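Local structure of putative isocitrate dehydrogenase, NAD-dependent (Methylococcus capsulatus, 6LKY) at residues 79-84 / 258-263; 53-58 / 85-90. The protein probably acts as an NAD-dependent isocitrate dehydrogenase, binding NAD and magnesium ions. The protein carries 1 engineered substitution. All blocks are in the same frame, centred on the assembly; numbering follows the deposited sequence.

Interaction 1: residues 79-84 / 258-263; sequences SVNVTL and LFEAVH. With NAD (nicotinamide-adenine-dinucleotide), chain C.
The nicotinamide end of the NAD pocket is bounded by N81, from the first turn of helix 80-87, and E260, near the end of strand 257-261. Their nearest atoms, N81 OD1 and E260 OE1, lie 4.1 Å apart, and K66 joins them: its NZ forms a salt bridge with E260 OE1 and a hydrogen bond with N81 OD1. Although E260 CG sits between the backbone N and the carbonyl carbon (chi1 62°), the chain beyond is extended, and it carries the carboxylate across to the cofactor, with OE1 3.0 Å from NAD O7N. N81 ND2 lies 3.2 Å from NAD C7N of the same carboxamide, a plain proximity; its hydrogen bonds go to a citric acid molecule, probably from the crystallisation liquor, and, weakly, to L69 O. S79 caps the helix: its OG accepts from V82 N at 3.2 Å, with an N-H...O angle of 160°. Farther from the cofactor, L84 and L258 cross at about a right angle, L84 CG meeting L258 CD1 at 4.2 Å, a purely apolar contact. At the adenine end H263 presents one ring face to the cofactor, with NAD N7A 3.2 Å above the plane and displaced toward the rim; A261 CB covers the opposite face at 3.5 Å. An alanine in place of H263 would probably leave the N7A and N6A side of the adenine without its flat neighbour and the base freer to shift. The second carboxylate oxygen, E260 OE2, forms a salt bridge with R85 and a hydrogen bond with N251. Each oxygen of this buried carboxylate thus has a basic partner, which probably offsets its negative charge and would keep its rotation fixed beside the nicotinamide amide.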
ATOM      1  N   SER A  79      12.587 -10.757 -12.300  1.00 22.40           N
ATOM      2  CA  SER A  79      11.616 -10.088 -13.164  1.00 21.89           C
ATOM      3  C   SER A  79      12.273  -9.540 -14.424  1.00 21.65           C
ATOM      4  O   SER A  79      13.213  -8.742 -14.352  1.00 18.92           O
ATOM      5  CB  SER A  79      10.944  -8.941 -12.399  1.00 19.96           C
ATOM      6  OG  SER A  79      10.155  -8.135 -13.271  1.00 22.10           O
ATOM      7  N   VAL A  80      11.762  -9.963 -15.582  1.00 20.70           N
ATOM      8  CA  VAL A  80      12.217  -9.384 -16.839  1.00 25.72           C
ATOM      9  C   VAL A  80      11.763  -7.930 -16.959  1.00 24.66           C
ATOM     10  O   VAL A  80      12.448  -7.108 -17.582  1.00 23.85           O
ATOM     11  CB  VAL A  80      11.720 -10.246 -18.019  1.00 25.26           C
ATOM     12  CG1 VAL A  80      12.205  -9.665 -19.353  1.00 20.87           C
ATOM     13  CG2 VAL A  80      12.193 -11.693 -17.845  1.00 19.31           C
ATOM     14  N   ASN A  81      10.622  -7.577 -16.370  1.00 20.98           N
ATOM     15  CA  ASN A  81      10.201  -6.177 -16.382  1.00 22.28           C
ATOM     16  C   ASN A  81      11.253  -5.298 -15.730  1.00 28.39           C
ATOM     17  O   ASN A  81      11.666  -4.260 -16.282  1.00 25.11           O
ATOM     18  CB  ASN A  81       8.857  -6.036 -15.671  1.00 22.57           C
ATOM     19  CG  ASN A  81       7.791  -6.934 -16.283  1.00 37.22           C
ATOM     20  OD1 ASN A  81       7.479  -6.807 -17.469  1.00 30.95           O
ATOM     21  ND2 ASN A  81       7.263  -7.873 -15.492  1.00 24.69           N
ATOM     22  N   VAL A  82      11.746  -5.746 -14.574  1.00 23.91           N
ATOM     23  CA  VAL A  82      12.725  -4.977 -13.826  1.00 26.29           C
ATOM     24  C   VAL A  82      14.057  -4.965 -14.553  1.00 25.19           C
ATOM     25  O   VAL A  82      14.727  -3.920 -14.631  1.00 25.28           O
ATOM     26  CB  VAL A  82      12.842  -5.544 -12.403  1.00 24.20           C
ATOM     27  CG1 VAL A  82      14.060  -4.956 -11.692  1.00 20.88           C
ATOM     28  CG2 VAL A  82      11.532  -5.276 -11.644  1.00 22.07           C
ATOM     29  N   THR A  83      14.472  -6.129 -15.074  1.00 22.74           N
ATOM     30  CA  THR A  83      15.716  -6.207 -15.837  1.00 19.54           C
ATOM     31  C   THR A  83      15.689  -5.256 -17.028  1.00 27.67           C
ATOM     32  O   THR A  83      16.672  -4.558 -17.290  1.00 24.32           O
ATOM     33  CB  THR A  83      15.972  -7.634 -16.305  1.00 24.96           C
ATOM     34  OG1 THR A  83      16.192  -8.479 -15.171  1.00 27.48           O
ATOM     35  CG2 THR A  83      17.194  -7.686 -17.202  1.00 20.85           C
ATOM     36  N   LEU A  84      14.577  -5.224 -17.769  1.00 24.64           N
ATOM     37  CA  LEU A  84      14.452  -4.292 -18.889  1.00 29.47           C
ATOM     38  C   LEU A  84      14.581  -2.846 -18.414  1.00 30.80           C
ATOM     39  O   LEU A  84      15.371  -2.071 -18.967  1.00 28.42           O
ATOM     40  CB  LEU A  84      13.111  -4.510 -19.600  1.00 26.93           C
ATOM     41  CG  LEU A  84      12.994  -5.222 -20.959  1.00 33.53           C
ATOM     42  CD1 LEU A  84      14.294  -5.827 -21.462  1.00 33.62           C
ATOM     43  CD2 LEU A  84      11.915  -6.270 -20.896  1.00 29.29           C
ATOM     44  N   LEU A 258       9.572   2.510 -22.862  1.00 28.92           N
ATOM     45  CA  LEU A 258       8.872   1.235 -22.948  1.00 23.41           C
ATOM     46  C   LEU A 258       7.485   1.390 -22.340  1.00 28.88           C
ATOM     47  O   LEU A 258       7.348   1.804 -21.183  1.00 31.07           O
ATOM     48  CB  LEU A 258       9.677   0.139 -22.240  1.00 25.49           C
ATOM     49  CG  LEU A 258       9.117  -1.294 -22.234  1.00 34.45           C
ATOM     50  CD1 LEU A 258      10.256  -2.302 -22.212  1.00 27.17           C
ATOM     51  CD2 LEU A 258       8.173  -1.524 -21.047  1.00 29.17           C
ATOM     52  N   PHE A 259       6.454   1.029 -23.097  1.00 22.72           N
ATOM     53  CA  PHE A 259       5.083   1.304 -22.692  1.00 28.20           C
ATOM     54  C   PHE A 259       4.356  -0.001 -22.402  1.00 27.63           C
ATOM     55  O   PHE A 259       4.568  -0.998 -23.100  1.00 26.24           O
ATOM     56  CB  PHE A 259       4.379   2.146 -23.769  1.00 25.98           C
ATOM     57  CG  PHE A 259       5.081   3.440 -24.022  1.00 25.80           C
ATOM     58  CD1 PHE A 259       6.163   3.494 -24.885  1.00 20.41           C
ATOM     59  CD2 PHE A 259       4.723   4.580 -23.325  1.00 26.55           C
ATOM     60  CE1 PHE A 259       6.845   4.675 -25.083  1.00 27.79           C
ATOM     61  CE2 PHE A 259       5.401   5.768 -23.516  1.00 28.28           C
ATOM     62  CZ  PHE A 259       6.466   5.818 -24.385  1.00 24.41           C
ATOM     63  N   GLU A 260       3.534  -0.013 -21.345  1.00 20.79           N
ATOM     64  CA  GLU A 260       2.937  -1.275 -20.928  1.00 23.37           C
ATOM     65  C   GLU A 260       1.671  -1.023 -20.121  1.00 24.51           C
ATOM     66  O   GLU A 260       1.448   0.069 -19.602  1.00 23.31           O
ATOM     67  CB  GLU A 260       3.922  -2.092 -20.078  1.00 24.68           C
ATOM     68  CG  GLU A 260       4.312  -1.355 -18.780  1.00 25.40           C
ATOM     69  CD  GLU A 260       5.267  -2.154 -17.879  1.00 32.88           C
ATOM     70  OE1 GLU A 260       5.265  -3.403 -17.946  1.00 31.38           O
ATOM     71  OE2 GLU A 260       6.019  -1.525 -17.096  1.00 31.16           O
ATOM     72  N   ALA A 261       0.853  -2.067 -20.002  1.00 26.57           N
ATOM     73  CA  ALA A 261      -0.184  -2.042 -18.981  1.00 32.41           C
ATOM     74  C   ALA A 261       0.446  -2.150 -17.587  1.00 30.53           C
ATOM     75  O   ALA A 261       1.563  -2.646 -17.407  1.00 29.34           O
ATOM     76  CB  ALA A 261      -1.201  -3.168 -19.202  1.00 25.76           C
ATOM     77  N   VAL A 262      -0.292  -1.659 -16.594  1.00 26.54           N
ATOM     78  CA  VAL A 262       0.134  -1.772 -15.203  1.00 29.61           C
ATOM     79  C   VAL A 262      -0.062  -3.191 -14.679  1.00 32.22           C
ATOM     80  O   VAL A 262       0.702  -3.663 -13.822  1.00 32.56           O
ATOM     81  CB  VAL A 262      -0.637  -0.729 -14.369  1.00 35.93           C
ATOM     82  CG1 VAL A 262      -0.648  -1.094 -12.898  1.00 39.60           C
ATOM     83  CG2 VAL A 262      -0.071   0.676 -14.619  1.00 25.95           C
ATOM     84  N   HIS A 263      -1.062  -3.900 -15.194  1.00 22.03           N
ATOM     85  CA  HIS A 263      -1.434  -5.193 -14.653  1.00 28.89           C
ATOM     86  C   HIS A 263      -0.460  -6.271 -15.113  1.00 25.95           C
ATOM     87  O   HIS A 263       0.420  -6.042 -15.952  1.00 22.05           O
ATOM     88  CB  HIS A 263      -2.875  -5.539 -15.046  1.00 31.47           C
ATOM     89  CG  HIS A 263      -3.096  -5.677 -16.525  1.00 29.56           C
ATOM     90  ND1 HIS A 263      -2.519  -6.682 -17.279  1.00 28.95           N
ATOM     91  CD2 HIS A 263      -3.862  -4.959 -17.380  1.00 29.73           C
ATOM     92  CE1 HIS A 263      -2.900  -6.558 -18.539  1.00 27.55           C
ATOM     93  NE2 HIS A 263      -3.721  -5.525 -18.627  1.00 33.05           N
TER
HETATM   94  PA  NAD C 501      -2.396  -9.643 -12.093  1.00 28.31           P
HETATM   95  O1A NAD C 501      -1.894 -10.550 -13.190  1.00 26.13           O
HETATM   96  O2A NAD C 501      -2.348  -8.208 -12.518  1.00 28.02           O
HETATM   97  O5B NAD C 501      -3.865 -10.107 -11.660  1.00 27.75           O
HETATM   98  C5B NAD C 501      -4.496  -9.443 -10.568  1.00 29.52           C
HETATM   99  C4B NAD C 501      -5.999  -9.521 -10.750  1.00 34.17           C
HETATM  100  O4B NAD C 501      -6.350  -8.558 -11.764  1.00 29.16           O
HETATM  101  C3B NAD C 501      -6.392 -10.908 -11.242  1.00 27.47           C
HETATM  102  O3B NAD C 501      -7.590 -11.341 -10.614  1.00 35.01           O
HETATM  103  C2B NAD C 501      -6.608 -10.701 -12.733  1.00 32.21           C
HETATM  104  O2B NAD C 501      -7.559 -11.602 -13.321  1.00 34.14           O
HETATM  105  C1B NAD C 501      -7.006  -9.235 -12.835  1.00 25.05           C
HETATM  106  N9A NAD C 501      -6.536  -8.834 -14.153  1.00 29.08           N
HETATM  107  C8A NAD C 501      -5.315  -8.015 -14.273  1.00 28.48           C
HETATM  108  N7A NAD C 501      -5.406  -7.705 -15.713  1.00 25.48           N
HETATM  109  C5A NAD C 501      -6.771  -7.213 -15.856  1.00 32.06           C
HETATM  110  C6A NAD C 501      -7.307  -7.471 -17.254  1.00 25.57           C
HETATM  111  N6A NAD C 501      -6.663  -6.536 -18.190  1.00 25.00           N
HETATM  112  N1A NAD C 501      -8.755  -7.214 -17.222  1.00 28.51           N
HETATM  113  C2A NAD C 501      -9.514  -8.116 -16.333  1.00 30.51           C
HETATM  114  N3A NAD C 501      -8.625  -8.914 -15.485  1.00 33.03           N
HETATM  115  C4A NAD C 501      -7.555  -8.097 -14.918  1.00 32.69           C
HETATM  116  O3  NAD C 501      -1.468  -9.752 -10.788  1.00 25.92           O
HETATM  117  PN  NAD C 501      -0.936 -11.098 -10.113  1.00 22.18           P
HETATM  118  O1N NAD C 501      -1.885 -12.249 -10.223  1.00 21.93           O
HETATM  119  O2N NAD C 501      -0.636 -10.731  -8.669  1.00 26.91           O
HETATM  120  O5D NAD C 501       0.426 -11.480 -10.877  1.00 23.39           O
HETATM  121  C5D NAD C 501       0.400 -12.350 -12.021  1.00 22.79           C
HETATM  122  C4D NAD C 501       1.749 -12.296 -12.727  1.00 24.53           C
HETATM  123  O4D NAD C 501       1.918 -11.057 -13.439  1.00 23.45           O
HETATM  124  C3D NAD C 501       2.902 -12.412 -11.729  1.00 24.28           C
HETATM  125  O3D NAD C 501       3.826 -13.365 -12.248  1.00 22.16           O
HETATM  126  C2D NAD C 501       3.510 -11.021 -11.734  1.00 22.63           C
HETATM  127  O2D NAD C 501       4.917 -11.000 -11.499  1.00 21.40           O
HETATM  128  C1D NAD C 501       3.221 -10.524 -13.143  1.00 25.10           C
HETATM  129  N1N NAD C 501       3.351  -9.044 -13.159  1.00 26.09           N
HETATM  130  C2N NAD C 501       3.494  -8.480 -14.494  1.00 24.77           C
HETATM  131  C3N NAD C 501       3.830  -7.020 -14.294  1.00 29.98           C
HETATM  132  C7N NAD C 501       4.455  -6.360 -15.527  1.00 28.19           C
HETATM  133  O7N NAD C 501       4.022  -5.016 -15.694  1.00 38.03           O
HETATM  134  N7N NAD C 501       4.257  -7.171 -16.726  1.00 17.60           N
HETATM  135  C4N NAD C 501       2.706  -6.215 -13.660  1.00 24.63           C
HETATM  136  C5N NAD C 501       2.124  -6.904 -12.441  1.00 24.98           C
HETATM  137  C6N NAD C 501       2.303  -8.420 -12.321  1.00 24.58           C

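Interaction 2: residues 53-58 / 85-90; sequences ATLDSI and RQALNL. Engineered in segment 85-90: L88 (natural residue Phe).
The CA atoms of L55 and A87, and those of I58 and L88, are each 8.4 Å apart, so helix 52-61 meets the C-terminal end of helix 80-87 through side chains, with no hydrogen bond between the two segments. The tightest point is I58 CG2 against L88 CD1 at 3.5 Å, closer than usual van der Waals contact for two carbons. The I58 branch that does the touching is the short one: CG2 is anti to the backbone N, while CG1 (chi1 -58°) lies beside it. The two side chains cross at about a right angle, and the second methyl of the leucine, L88 CD2, also comes within 4.1 Å of I58 CG2, placing that one methyl against both ends of the isobutyl fork. L55 is oriented differently. It runs past L88 in the opposite direction, its CD2 reaching L88 CD2 at 4.2 Å; the same L55 methyl borders A87 CB, also at 4.2 Å, on the partly exposed margin of the contact. L88 is an engineered residue, phenylalanine in the natural sequence, so this fit of methyl groups describes the modified protein. The turn behind it is set by the backbone: N89 adopts positive phi (57°), L90 N bonds back to R85 O at 2.8 Å, and N89 N bonds to Q86 O at 3.2 Å, which together make a Schellman motif closing helix 80-87. Helix 52-61 also packs on strand 2-7, T54 touching I7 and I58, beyond its contact with L88, touching T5. That places it on the beta-alpha-beta crossover from strand 31-35, over strand 2-7, to strand 63-66, and the contact joins this crossover helix to the Schellman-terminated helix 80-87.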
ATOM      1  N   ALA A  53      18.664 -11.049 -28.319  1.00 35.22           N
ATOM      2  CA  ALA A  53      18.101 -10.365 -29.481  1.00 35.70           C
ATOM      3  C   ALA A  53      16.986  -9.398 -29.088  1.00 37.05           C
ATOM      4  O   ALA A  53      16.838  -8.342 -29.712  1.00 38.94           O
ATOM      5  CB  ALA A  53      17.593 -11.392 -30.494  1.00 30.34           C
ATOM      6  N   THR A  54      16.206  -9.726 -28.049  1.00 34.12           N
ATOM      7  CA  THR A  54      15.157  -8.818 -27.574  1.00 26.52           C
ATOM      8  C   THR A  54      15.753  -7.510 -27.063  1.00 30.68           C
ATOM      9  O   THR A  54      15.300  -6.409 -27.421  1.00 33.94           O
ATOM     10  CB  THR A  54      14.345  -9.512 -26.478  1.00 32.61           C
ATOM     11  OG1 THR A  54      13.763 -10.700 -27.021  1.00 30.07           O
ATOM     12  CG2 THR A  54      13.229  -8.598 -25.940  1.00 24.32           C
ATOM     13  N   LEU A  55      16.786  -7.616 -26.224  1.00 33.96           N
ATOM     14  CA  LEU A  55      17.457  -6.427 -25.708  1.00 43.66           C
ATOM     15  C   LEU A  55      18.121  -5.636 -26.833  1.00 38.92           C
ATOM     16  O   LEU A  55      18.013  -4.405 -26.890  1.00 37.62           O
ATOM     17  CB  LEU A  55      18.492  -6.837 -24.660  1.00 34.76           C
ATOM     18  CG  LEU A  55      18.327  -6.324 -23.236  1.00 47.63           C
ATOM     19  CD1 LEU A  55      19.545  -6.732 -22.423  1.00 44.20           C
ATOM     20  CD2 LEU A  55      18.135  -4.811 -23.226  1.00 43.01           C
ATOM     21  N   ASP A  56      18.822  -6.335 -27.736  1.00 42.64           N
ATOM     22  CA  ASP A  56      19.434  -5.673 -28.887  1.00 40.33           C
ATOM     23  C   ASP A  56      18.393  -4.913 -29.697  1.00 29.68           C
ATOM     24  O   ASP A  56      18.626  -3.772 -30.113  1.00 41.18           O
ATOM     25  CB  ASP A  56      20.148  -6.703 -29.772  1.00 32.16           C
ATOM     26  CG  ASP A  56      21.296  -7.397 -29.060  1.00 44.34           C
ATOM     27  OD1 ASP A  56      21.745  -6.883 -28.014  1.00 51.15           O
ATOM     28  OD2 ASP A  56      21.752  -8.459 -29.545  1.00 50.80           O
ATOM     29  N   SER A  57      17.229  -5.532 -29.924  1.00 34.83           N
ATOM     30  CA  SER A  57      16.163  -4.881 -30.681  1.00 33.44           C
ATOM     31  C   SER A  57      15.681  -3.616 -29.984  1.00 37.74           C
ATOM     32  O   SER A  57      15.471  -2.582 -30.634  1.00 37.33           O
ATOM     33  CB  SER A  57      15.004  -5.857 -30.893  1.00 29.88           C
ATOM     34  OG  SER A  57      13.830  -5.182 -31.314  1.00 35.77           O
ATOM     35  N   ILE A  58      15.484  -3.677 -28.661  1.00 35.36           N
ATOM     36  CA  ILE A  58      15.009  -2.484 -27.963  1.00 33.40           C
ATOM     37  C   ILE A  58      16.069  -1.387 -27.995  1.00 31.20           C
ATOM     38  O   ILE A  58      15.754  -0.208 -28.182  1.00 36.48           O
ATOM     39  CB  ILE A  58      14.581  -2.800 -26.517  1.00 31.74           C
ATOM     40  CG1 ILE A  58      13.493  -3.871 -26.502  1.00 35.08           C
ATOM     41  CG2 ILE A  58      14.069  -1.520 -25.840  1.00 31.67           C
ATOM     42  CD1 ILE A  58      13.174  -4.419 -25.124  1.00 29.74           C
ATOM     43  N   ARG A  85      13.813  -2.468 -17.376  1.00 25.56           N
ATOM     44  CA  ARG A  85      13.870  -1.098 -16.861  1.00 27.49           C
ATOM     45  C   ARG A  85      15.294  -0.701 -16.495  1.00 24.43           C
ATOM     46  O   ARG A  85      15.736   0.414 -16.791  1.00 28.51           O
ATOM     47  CB  ARG A  85      12.964  -0.946 -15.632  1.00 29.34           C
ATOM     48  CG  ARG A  85      11.493  -1.081 -15.905  1.00 24.73           C
ATOM     49  CD  ARG A  85      10.715  -1.441 -14.655  1.00 23.57           C
ATOM     50  NE  ARG A  85       9.287  -1.549 -14.970  1.00 25.09           N
ATOM     51  CZ  ARG A  85       8.384  -2.137 -14.193  1.00 30.75           C
ATOM     52  NH1 ARG A  85       8.752  -2.680 -13.038  1.00 29.65           N
ATOM     53  NH2 ARG A  85       7.115  -2.187 -14.578  1.00 24.56           N
ATOM     54  N   GLN A  86      16.029  -1.606 -15.856  1.00 21.87           N
ATOM     55  CA  GLN A  86      17.378  -1.280 -15.394  1.00 28.86           C
ATOM     56  C   GLN A  86      18.407  -1.312 -16.520  1.00 26.73           C
ATOM     57  O   GLN A  86      19.278  -0.438 -16.584  1.00 28.18           O
ATOM     58  CB  GLN A  86      17.786  -2.231 -14.275  1.00 22.59           C
ATOM     59  CG  GLN A  86      16.940  -2.027 -13.026  1.00 26.36           C
ATOM     60  CD  GLN A  86      17.223  -3.055 -11.944  1.00 31.67           C
ATOM     61  OE1 GLN A  86      17.794  -4.109 -12.206  1.00 38.52           O
ATOM     62  NE2 GLN A  86      16.802  -2.757 -10.727  1.00 29.11           N
ATOM     63  N   ALA A  87      18.327  -2.310 -17.407  1.00 26.66           N
ATOM     64  CA  ALA A  87      19.266  -2.424 -18.523  1.00 29.40           C
ATOM     65  C   ALA A  87      19.134  -1.249 -19.491  1.00 31.68           C
ATOM     66  O   ALA A  87      20.127  -0.824 -20.093  1.00 31.68           O
ATOM     67  CB  ALA A  87      19.045  -3.747 -19.262  1.00 27.72           C
ATOM     68  N   LEU A  88      17.931  -0.696 -19.628  1.00 26.93           N
ATOM     69  CA  LEU A  88      17.699   0.436 -20.512  1.00 26.77           C
ATOM     70  C   LEU A  88      17.677   1.770 -19.776  1.00 27.79           C
ATOM     71  O   LEU A  88      17.387   2.792 -20.397  1.00 28.42           O
ATOM     72  CB  LEU A  88      16.389   0.240 -21.272  1.00 31.09           C
ATOM     73  CG  LEU A  88      16.387  -1.011 -22.146  1.00 33.75           C
ATOM     74  CD1 LEU A  88      14.955  -1.430 -22.472  1.00 28.14           C
ATOM     75  CD2 LEU A  88      17.197  -0.723 -23.387  1.00 32.07           C
ATOM     76  N   ASN A  89      17.970   1.781 -18.468  1.00 27.59           N
ATOM     77  CA  ASN A  89      18.011   3.016 -17.676  1.00 23.87           C
ATOM     78  C   ASN A  89      16.687   3.778 -17.745  1.00 27.80           C
ATOM     79  O   ASN A  89      16.665   5.007 -17.821  1.00 27.87           O
ATOM     80  CB  ASN A  89      19.174   3.922 -18.104  1.00 28.20           C
ATOM     81  CG  ASN A  89      20.518   3.219 -18.044  1.00 40.02           C
ATOM     82  OD1 ASN A  89      20.727   2.292 -17.247  1.00 31.32           O
ATOM     83  ND2 ASN A  89      21.438   3.645 -18.899  1.00 37.28           N
ATOM     84  N   LEU A  90      15.568   3.050 -17.691  1.00 24.75           N
ATOM     85  CA  LEU A  90      14.245   3.679 -17.755  1.00 28.56           C
ATOM     86  C   LEU A  90      13.836   4.040 -16.328  1.00 31.34           C
ATOM     87  O   LEU A  90      13.037   3.361 -15.684  1.00 31.41           O
ATOM     88  CB  LEU A  90      13.236   2.748 -18.424  1.00 27.00           C
ATOM     89  CG  LEU A  90      13.719   2.053 -19.699  1.00 24.19           C
ATOM     90  CD1 LEU A  90      12.720   0.992 -20.177  1.00 20.53           C
ATOM     91  CD2 LEU A  90      13.962   3.108 -20.792  1.00 25.71           C
TER

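Along the chain the segments come in the order 53-58, 79-84, 85-90 and 258-263. Interaction 2 closes a loop of 26 intervening residues, which includes strand 63-66; interaction 1 opens inside that loop, at 79-84, and closes only after 173 residues. The two therefore cross rather than nest. They share helix 80-87, whose first turn serves the cofactor pocket and whose C-terminal end meets helix 52-61. Their centres are 11 Å apart, and besides the E260-R85 salt bridge, apolar contacts join them: L84 CD1 lies 4.1 Å from I58 CD1, and L258 CB 3.8 Å from L90 CD1. Together they connect helix 52-61, helix 80-87 and the central-sheet strand 257-261.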